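Local coordinates for protein probable hydrolase (Pseudomonas aeruginosa, PDB 3OM8) that probably hydrolyses an ester or lactone substrate as a member of the alpha/beta hydrolase family, perhaps acting as a 3-oxoadipate enol-lactonase, at residues B[103-106]-B[107-110]; B[191-194]-B[195-198]; B[201-204]-B[205-208]; B[222-225]-B[226-230]. One frame throughout, in Å; residues are numbered along the deposited sequence.

Overall arrangement
Along the chain the four local contacts follow one another in series in an alpha/beta hydrolase fold, three on helices and one in a loop. Interaction 1 lies on helix 102-113, close to the chain's centre, and touches each of the others: its centre is about 12 Å from those of interactions 2 and 3 and about 14 Å from that of interaction 4. Interaction 2 ends helix 185-196; interaction 3, in the loop that follows and leads to strand 211-216, packs on interaction 4 at the start of helix 224-233. Interactions 2 and 4, with centres about 18 Å apart, do not touch. Helix 102-113, which follows the probable nucleophile elbow, thus joins the set.

Interaction 1: B[103-106]-B[107-110]; sequences GGIV and GQWL
Gly-104 O is gripped twice by Gln-108: the backbone N donates from 3.0 Å, and side-chain NE2 donates to the same Gly-104 O from 3.1 Å. The two donors reach the carbonyl from opposite faces of its plane; the NE2 bond, with an N-H...O angle of 156°, comes from above that plane, while the oxygen lies near the plane of the amide. Putting CG beside its own backbone N (chi1 -64°) brings the Gln-108 chain back along the helix. NE2 also donates to Ser-127 O, so two backbone carbonyls fix the rotation of this buried amide. The other carbonyls of 103-106 are met by the usual helical donors: Gly-107 N to Gly-103 O (2.9 Å), Trp-109 N to Ile-105 O (3.0 Å) and Leu-110 N to Val-106 O (2.9 Å). Beside the last bond, Val-106 and Leu-110 lie alongside each other, with CG1 of Val-106 3.9 Å from CD1 of Leu-110. Both pack on Phe-97 of strand 95-100, whereas Trp-109 and Ile-105 meet Leu-76 of helix 76-90. Gln-108 rests on Leu-123 of strand 118-124; helix 102-113 is the beta-alpha-beta crossover between strands 95-100 and 118-124.

Interaction 2: B[191-194]-B[195-198]; sequences SFAA and VRDT
The final helical turn is drawn by regular backbone bonds, Val-195 N to Ser-191 O at 3.0 Å, Arg-196 N to Phe-192 O at 2.8 Å and Asp-197 N to Ala-193 O at 3.1 Å, before the helix gives way to loop. At the next carbonyl a side chain takes over: Thr-198 OG1 donates to Ala-194 O at 2.8 Å, while Thr-198 N turns to Val-195 O instead, and Asp-197 N adds a weak bond to Ala-194 O. The threonine hydroxyl therefore supplies the main donor for a carbonyl at the C-terminal end of the helix. Arg-196 curls back over the helix through a bend at chi3 (57°), which lays one face of its guanidinium over Ala-193, NH2 coming 3.6 Å from Ala-193 CB. Its edge grips the adjacent Asp-197 side-on as a salt bridge, NE to OD1 at 2.8 Å and NH2 to OD2 at 3.3 Å, both carboxylate oxygens lying near the guanidinium plane. NH1 has a second anionic partner, Asp-137, and the two acids together would be expected to stabilise the positive charge. Val-195 and Phe-192 pack on Trp-136 and Ile-140 of helix 134-145, respectively; Ala-194 meets Leu-79 of helix 76-90, and Thr-198 leans on Ile-105 of helix 102-113.

Interaction 3: B[201-204]-B[205-208]; sequences RAQL and ARIE
One face of the Arg-206 guanidinium lies over Gln-203, whose CA sits 4.2 Å above the plane and is displaced to its rim. The glutamine amide does not stack on it: its plane is turned 49° from the guanidinium, and the closest side-chain approach is made by the aliphatic part, Gln-203 CG to Arg-206 NH2 at 3.6 Å. The two chains cross at a slant; both start beside their own backbone N, and Arg-206 runs extended to NE (chi3 -170°), carrying its flat end back past Gln-203. The Gln-203 side chain also lies about 3 Å from a bound MES molecule, probably from the crystallisation liquor. On the buried side Leu-204 and Ile-207 lie alongside each other, Leu-204 CD2 to Ile-207 CD1 at 4.1 Å. The backbone bond from Ile-207 N to Leu-204 O, 2.8 Å, accompanies the pair, the donor standing above the carbonyl plane. Leu-204 packs on Gln-108 and Ile-230, and Ile-207 on Ala-111 and Leu-112, so this pair wedges between helices 102-113 and 224-233. The bond from Leu-204 O and the backbone angles of Ala-205 and Arg-206 make residues 204-207 a type I beta turn, set in the connection that, as in other alpha/beta hydrolases, probably returns the chain from the helical cap to the core sheet at strand 211-216.

Interaction 4: B[222-225]-B[226-230]; sequences TAAS and HGELI
Ala-223 and His-226 form the tight part of this helix start. Ala-223, at the N-cap position, accepts from His-226 N through its carbonyl O at 2.8 Å, a bent bond (134°) with the donor above the carbonyl plane. His-226 CB comes 3.1 Å from the same Ala-223 O, and the imidazole turns one face toward the backbone at Ala-223 N. Regular helix bonds follow, Glu-228 N to Ala-224 O at 3.0 Å and Leu-229 N to Ser-225 O at 2.9 Å. The outer side is looser. Glu-228 stretches out with CG anti to its carbonyl carbon (chi1 -62°), its CG 3.4 Å from Ala-224 O and its OE2 3.7 Å from Ser-225 CA; the carboxylate may be slightly favoured by the nearby N-terminus of the helix. Leu-229 is also exposed and brings little beyond CB against Ser-225 O. Ser-225 OG is hydrogen-bonded to Glu-228 OE1 of the second subunit, and that glutamate also packs on Ala-223 and Ala-224. Helix 224-233 thus meets a neighbouring subunit at its start while serving as the crossover between strands 211-216 and 238-242.

Interaction 1: B[103-106]-B[107-110]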
loop_
_atom_site.group_PDB
_atom_site.type_symbol
_atom_site.label_atom_id
_atom_site.label_comp_id
_atom_site.label_asym_id
_atom_site.label_seq_id
_atom_site.Cartn_x
_atom_site.Cartn_y
_atom_site.Cartn_z
ATOM N N GLY B 103 12.203 3.301 -16.786
ATOM C CA GLY B 103 13.231 3.824 -15.897
ATOM C C GLY B 103 13.354 2.992 -14.622
ATOM O O GLY B 103 14.444 2.825 -14.069
ATOM N N GLY B 104 12.230 2.463 -14.156
ATOM C CA GLY B 104 12.216 1.649 -12.946
ATOM C C GLY B 104 12.884 0.300 -13.157
ATOM O O GLY B 104 13.489 -0.259 -12.230
ATOM N N ILE B 105 12.773 -0.217 -14.384
ATOM C CA ILE B 105 13.409 -1.479 -14.752
ATOM C C ILE B 105 14.921 -1.269 -14.829
ATOM O O ILE B 105 15.708 -2.091 -14.344
ATOM C CB ILE B 105 12.876 -2.043 -16.091
ATOM C CG1 ILE B 105 11.345 -2.146 -16.089
ATOM C CG2 ILE B 105 13.466 -3.418 -16.360
ATOM C CD1 ILE B 105 10.776 -2.809 -17.385
ATOM N N VAL B 106 15.326 -0.153 -15.427
ATOM C CA VAL B 106 16.724 0.242 -15.385
ATOM C C VAL B 106 17.207 0.325 -13.935
ATOM O O VAL B 106 18.306 -0.120 -13.604
ATOM C CB VAL B 106 16.954 1.578 -16.109
ATOM C CG1 VAL B 106 18.415 1.996 -16.000
ATOM C CG2 VAL B 106 16.550 1.455 -17.581
ATOM N N GLY B 107 16.368 0.883 -13.067
ATOM C CA GLY B 107 16.685 0.968 -11.653
ATOM C C GLY B 107 16.984 -0.385 -11.035
ATOM O O GLY B 107 18.005 -0.563 -10.369
ATOM N N GLN B 108 16.091 -1.346 -11.246
ATOM C CA GLN B 108 16.287 -2.674 -10.679
ATOM C C GLN B 108 17.584 -3.297 -11.196
ATOM O O GLN B 108 18.308 -3.948 -10.435
ATOM C CB GLN B 108 15.100 -3.573 -11.002
ATOM C CG GLN B 108 13.790 -3.115 -10.385
ATOM C CD GLN B 108 12.598 -3.722 -11.080
ATOM O OE1 GLN B 108 12.329 -4.911 -10.943
ATOM N NE2 GLN B 108 11.881 -2.909 -11.849
ATOM N N TRP B 109 17.873 -3.079 -12.483
ATOM C CA TRP B 109 19.099 -3.575 -13.103
ATOM C C TRP B 109 20.349 -2.973 -12.463
ATOM O O TRP B 109 21.297 -3.689 -12.144
ATOM C CB TRP B 109 19.112 -3.306 -14.618
ATOM C CG TRP B 109 20.238 -3.999 -15.331
ATOM C CD1 TRP B 109 20.197 -5.228 -15.917
ATOM C CD2 TRP B 109 21.580 -3.514 -15.516
ATOM N NE1 TRP B 109 21.421 -5.538 -16.459
ATOM C CE2 TRP B 109 22.286 -4.501 -16.227
ATOM C CE3 TRP B 109 22.249 -2.342 -15.150
ATOM C CZ2 TRP B 109 23.629 -4.352 -16.584
ATOM C CZ3 TRP B 109 23.582 -2.196 -15.502
ATOM C CH2 TRP B 109 24.257 -3.194 -16.212
ATOM N N LEU B 110 20.357 -1.654 -12.285
ATOM C CA LEU B 110 21.495 -1.007 -11.648
ATOM C C LEU B 110 21.719 -1.564 -10.236
ATOM O O LEU B 110 22.856 -1.789 -9.822
ATOM C CB LEU B 110 21.308 0.507 -11.609
ATOM C CG LEU B 110 21.304 1.169 -12.980
ATOM C CD1 LEU B 110 20.711 2.570 -12.923
ATOM C CD2 LEU B 110 22.717 1.195 -13.541
#

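Interaction 2: B[191-194]-B[195-198]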
loop_
_atom_site.group_PDB
_atom_site.type_symbol
_atom_site.label_atom_id
_atom_site.label_comp_id
_atom_site.label_asym_id
_atom_site.label_seq_id
_atom_site.Cartn_x
_atom_site.Cartn_y
_atom_site.Cartn_z
ATOM N N SER B 191 13.190 -0.259 -27.162
ATOM C CA SER B 191 12.836 -0.275 -25.746
ATOM C C SER B 191 11.890 -1.433 -25.416
ATOM O O SER B 191 12.088 -2.112 -24.414
ATOM C CB SER B 191 12.252 1.074 -25.318
ATOM O OG SER B 191 13.218 2.107 -25.461
ATOM N N PHE B 192 10.885 -1.663 -26.267
ATOM C CA PHE B 192 10.017 -2.843 -26.167
ATOM C C PHE B 192 10.809 -4.147 -26.075
ATOM O O PHE B 192 10.375 -5.099 -25.435
ATOM C CB PHE B 192 9.091 -2.972 -27.385
ATOM C CG PHE B 192 8.029 -1.919 -27.473
ATOM C CD1 PHE B 192 7.488 -1.355 -26.336
ATOM C CD2 PHE B 192 7.550 -1.511 -28.706
ATOM C CE1 PHE B 192 6.496 -0.393 -26.430
ATOM C CE2 PHE B 192 6.558 -0.552 -28.803
ATOM C CZ PHE B 192 6.027 0.008 -27.666
ATOM N N ALA B 193 11.946 -4.215 -26.755
ATOM C CA ALA B 193 12.738 -5.440 -26.741
ATOM C C ALA B 193 13.451 -5.625 -25.400
ATOM O O ALA B 193 13.522 -6.735 -24.879
ATOM C CB ALA B 193 13.734 -5.463 -27.905
ATOM N N ALA B 194 13.986 -4.538 -24.855
ATOM C CA ALA B 194 14.579 -4.564 -23.523
ATOM C C ALA B 194 13.541 -5.097 -22.541
ATOM O O ALA B 194 13.817 -6.014 -21.776
ATOM C CB ALA B 194 15.041 -3.170 -23.104
ATOM N N VAL B 195 12.343 -4.529 -22.597
ATOM C CA VAL B 195 11.235 -4.951 -21.744
ATOM C C VAL B 195 10.879 -6.418 -21.967
ATOM O O VAL B 195 10.747 -7.191 -21.021
ATOM C CB VAL B 195 9.977 -4.113 -22.016
ATOM C CG1 VAL B 195 8.819 -4.659 -21.231
ATOM C CG2 VAL B 195 10.223 -2.663 -21.675
ATOM N N ARG B 196 10.724 -6.792 -23.230
ATOM C CA ARG B 196 10.382 -8.161 -23.601
ATOM C C ARG B 196 11.285 -9.198 -22.938
ATOM O O ARG B 196 10.804 -10.207 -22.430
ATOM C CB ARG B 196 10.434 -8.323 -25.127
ATOM C CG ARG B 196 10.121 -9.721 -25.627
ATOM C CD ARG B 196 10.666 -9.916 -27.050
ATOM N NE ARG B 196 12.104 -9.668 -27.079
ATOM C CZ ARG B 196 12.785 -9.232 -28.133
ATOM N NH1 ARG B 196 12.175 -8.988 -29.289
ATOM N NH2 ARG B 196 14.090 -9.033 -28.021
ATOM N N ASP B 197 12.589 -8.943 -22.938
ATOM C CA ASP B 197 13.558 -9.925 -22.457
ATOM C C ASP B 197 13.711 -9.938 -20.945
ATOM O O ASP B 197 14.510 -10.693 -20.399
ATOM C CB ASP B 197 14.923 -9.675 -23.097
ATOM C CG ASP B 197 14.901 -9.855 -24.609
ATOM O OD1 ASP B 197 13.976 -10.531 -25.126
ATOM O OD2 ASP B 197 15.819 -9.322 -25.279
ATOM N N THR B 198 12.944 -9.102 -20.261
ATOM C CA THR B 198 13.160 -8.894 -18.838
ATOM C C THR B 198 12.298 -9.756 -17.920
ATOM O O THR B 198 11.068 -9.709 -17.984
ATOM C CB THR B 198 12.927 -7.428 -18.472
ATOM O OG1 THR B 198 13.934 -6.626 -19.095
ATOM C CG2 THR B 198 12.982 -7.245 -16.960
#

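Interaction 3: B[201-204]-B[205-208]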
loop_
_atom_site.group_PDB
_atom_site.type_symbol
_atom_site.label_atom_id
_atom_site.label_comp_id
_atom_site.label_asym_id
_atom_site.label_seq_id
_atom_site.Cartn_x
_atom_site.Cartn_y
_atom_site.Cartn_z
ATOM N N ARG B 201 12.180 -11.138 -11.463
ATOM C CA ARG B 201 11.486 -11.606 -10.255
ATOM C C ARG B 201 12.352 -12.467 -9.320
ATOM O O ARG B 201 12.422 -12.214 -8.123
ATOM C CB ARG B 201 10.187 -12.340 -10.615
ATOM C CG ARG B 201 9.110 -11.464 -11.269
ATOM C CD ARG B 201 7.920 -12.297 -11.750
ATOM N NE ARG B 201 8.305 -13.215 -12.819
ATOM C CZ ARG B 201 7.534 -14.193 -13.287
ATOM N NH1 ARG B 201 6.325 -14.395 -12.777
ATOM N NH2 ARG B 201 7.977 -14.980 -14.266
ATOM N N ALA B 202 13.024 -13.468 -9.869
ATOM C CA ALA B 202 13.803 -14.399 -9.058
ATOM C C ALA B 202 15.108 -13.798 -8.526
ATOM O O ALA B 202 15.796 -14.413 -7.708
ATOM C CB ALA B 202 14.092 -15.670 -9.857
ATOM N N GLN B 203 15.442 -12.597 -8.987
ATOM C CA GLN B 203 16.710 -11.971 -8.647
ATOM C C GLN B 203 16.549 -10.855 -7.622
ATOM O O GLN B 203 17.524 -10.447 -6.988
ATOM C CB GLN B 203 17.365 -11.392 -9.899
ATOM C CG GLN B 203 17.663 -12.416 -10.993
ATOM C CD GLN B 203 18.041 -11.763 -12.308
ATOM O OE1 GLN B 203 17.334 -11.902 -13.307
ATOM N NE2 GLN B 203 19.158 -11.044 -12.316
ATOM N N LEU B 204 15.327 -10.355 -7.468
ATOM C CA LEU B 204 15.087 -9.222 -6.581
ATOM C C LEU B 204 15.641 -9.445 -5.165
ATOM O O LEU B 204 16.219 -8.531 -4.570
ATOM C CB LEU B 204 13.596 -8.896 -6.518
ATOM C CG LEU B 204 12.962 -8.471 -7.840
ATOM C CD1 LEU B 204 11.528 -8.044 -7.605
ATOM C CD2 LEU B 204 13.775 -7.352 -8.488
ATOM N N ALA B 205 15.484 -10.658 -4.644
ATOM C CA ALA B 205 15.915 -10.973 -3.276
ATOM C C ALA B 205 17.382 -10.622 -3.012
ATOM O O ALA B 205 17.810 -10.571 -1.866
ATOM C CB ALA B 205 15.650 -12.442 -2.950
ATOM N N ARG B 206 18.145 -10.373 -4.071
ATOM C CA ARG B 206 19.568 -10.069 -3.935
ATOM C C ARG B 206 19.824 -8.594 -3.667
ATOM O O ARG B 206 20.874 -8.232 -3.152
ATOM C CB ARG B 206 20.335 -10.487 -5.193
ATOM C CG ARG B 206 20.307 -11.978 -5.490
ATOM C CD ARG B 206 20.809 -12.264 -6.900
ATOM N NE ARG B 206 20.557 -13.652 -7.283
ATOM C CZ ARG B 206 20.580 -14.105 -8.534
ATOM N NH1 ARG B 206 20.335 -15.387 -8.780
ATOM N NH2 ARG B 206 20.841 -13.278 -9.540
ATOM N N ILE B 207 18.875 -7.744 -4.038
ATOM C CA ILE B 207 19.046 -6.306 -3.882
ATOM C C ILE B 207 19.221 -5.913 -2.408
ATOM O O ILE B 207 18.456 -6.343 -1.543
ATOM C CB ILE B 207 17.867 -5.544 -4.500
ATOM C CG1 ILE B 207 17.914 -5.675 -6.021
ATOM C CG2 ILE B 207 17.884 -4.075 -4.078
ATOM C CD1 ILE B 207 16.705 -5.134 -6.729
ATOM N N GLU B 208 20.242 -5.106 -2.136
ATOM C CA GLU B 208 20.524 -4.639 -0.782
ATOM C C GLU B 208 20.576 -3.114 -0.669
ATOM O O GLU B 208 21.102 -2.582 0.307
ATOM C CB GLU B 208 21.812 -5.268 -0.233
ATOM C CG GLU B 208 22.995 -5.299 -1.201
ATOM C CD GLU B 208 23.705 -3.956 -1.329
ATOM O OE1 GLU B 208 24.616 -3.677 -0.522
ATOM O OE2 GLU B 208 23.363 -3.186 -2.248
#

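Interaction 4: B[222-225]-B[226-230]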
loop_
_atom_site.group_PDB
_atom_site.type_symbol
_atom_site.label_atom_id
_atom_site.label_comp_id
_atom_site.label_asym_id
_atom_site.label_seq_id
_atom_site.Cartn_x
_atom_site.Cartn_y
_atom_site.Cartn_z
ATOM N N THR B 222 1.798 -1.123 -15.740
ATOM C CA THR B 222 2.505 -1.809 -14.665
ATOM C C THR B 222 1.554 -1.947 -13.474
ATOM O O THR B 222 1.446 -1.039 -12.643
ATOM C CB THR B 222 3.767 -1.038 -14.242
ATOM O OG1 THR B 222 3.461 0.357 -14.155
ATOM C CG2 THR B 222 4.877 -1.220 -15.264
ATOM N N ALA B 223 0.856 -3.079 -13.412
ATOM C CA ALA B 223 -0.189 -3.298 -12.426
ATOM C C ALA B 223 0.300 -3.108 -10.983
ATOM O O ALA B 223 1.466 -3.360 -10.660
ATOM C CB ALA B 223 -0.793 -4.676 -12.613
ATOM N N ALA B 224 -0.594 -2.654 -10.116
ATOM C CA ALA B 224 -0.236 -2.483 -8.716
ATOM C C ALA B 224 0.420 -3.750 -8.161
ATOM O O ALA B 224 1.442 -3.672 -7.493
ATOM C CB ALA B 224 -1.456 -2.083 -7.888
ATOM N N SER B 225 -0.143 -4.917 -8.463
ATOM C CA SER B 225 0.398 -6.167 -7.933
ATOM C C SER B 225 1.868 -6.370 -8.311
ATOM O O SER B 225 2.621 -7.028 -7.582
ATOM C CB SER B 225 -0.430 -7.357 -8.408
ATOM O OG SER B 225 -0.319 -7.521 -9.816
ATOM N N HIS B 226 2.273 -5.804 -9.447
ATOM C CA HIS B 226 3.662 -5.891 -9.906
ATOM C C HIS B 226 4.602 -5.208 -8.935
ATOM O O HIS B 226 5.649 -5.747 -8.574
ATOM C CB HIS B 226 3.820 -5.219 -11.265
ATOM C CG HIS B 226 3.318 -6.043 -12.407
ATOM N ND1 HIS B 226 2.087 -6.661 -12.399
ATOM C CD2 HIS B 226 3.877 -6.338 -13.600
ATOM C CE1 HIS B 226 1.913 -7.309 -13.536
ATOM N NE2 HIS B 226 2.985 -7.127 -14.281
ATOM N N GLY B 227 4.231 -4.005 -8.525
ATOM C CA GLY B 227 5.064 -3.255 -7.607
ATOM C C GLY B 227 4.989 -3.838 -6.192
ATOM O O GLY B 227 5.961 -3.772 -5.440
ATOM N N GLU B 228 3.840 -4.408 -5.836
ATOM C CA GLU B 228 3.717 -5.091 -4.542
ATOM C C GLU B 228 4.667 -6.272 -4.514
ATOM O O GLU B 228 5.292 -6.539 -3.494
ATOM C CB GLU B 228 2.290 -5.573 -4.282
ATOM C CG GLU B 228 1.276 -4.454 -4.204
ATOM C CD GLU B 228 -0.153 -4.959 -4.199
ATOM O OE1 GLU B 228 -1.078 -4.122 -4.113
ATOM O OE2 GLU B 228 -0.355 -6.189 -4.281
ATOM N N LEU B 229 4.778 -6.970 -5.643
ATOM C CA LEU B 229 5.660 -8.125 -5.726
ATOM C C LEU B 229 7.106 -7.694 -5.534
ATOM O O LEU B 229 7.893 -8.406 -4.924
ATOM C CB LEU B 229 5.505 -8.843 -7.068
ATOM C CG LEU B 229 6.493 -9.993 -7.300
ATOM C CD1 LEU B 229 6.301 -11.057 -6.220
ATOM C CD2 LEU B 229 6.362 -10.609 -8.709
ATOM N N ILE B 230 7.454 -6.525 -6.068
ATOM C CA ILE B 230 8.792 -5.979 -5.889
ATOM C C ILE B 230 9.069 -5.623 -4.425
ATOM O O ILE B 230 10.083 -6.041 -3.866
ATOM C CB ILE B 230 9.017 -4.731 -6.749
ATOM C CG1 ILE B 230 9.063 -5.105 -8.239
ATOM C CG2 ILE B 230 10.310 -4.047 -6.343
ATOM C CD1 ILE B 230 9.105 -3.912 -9.160
#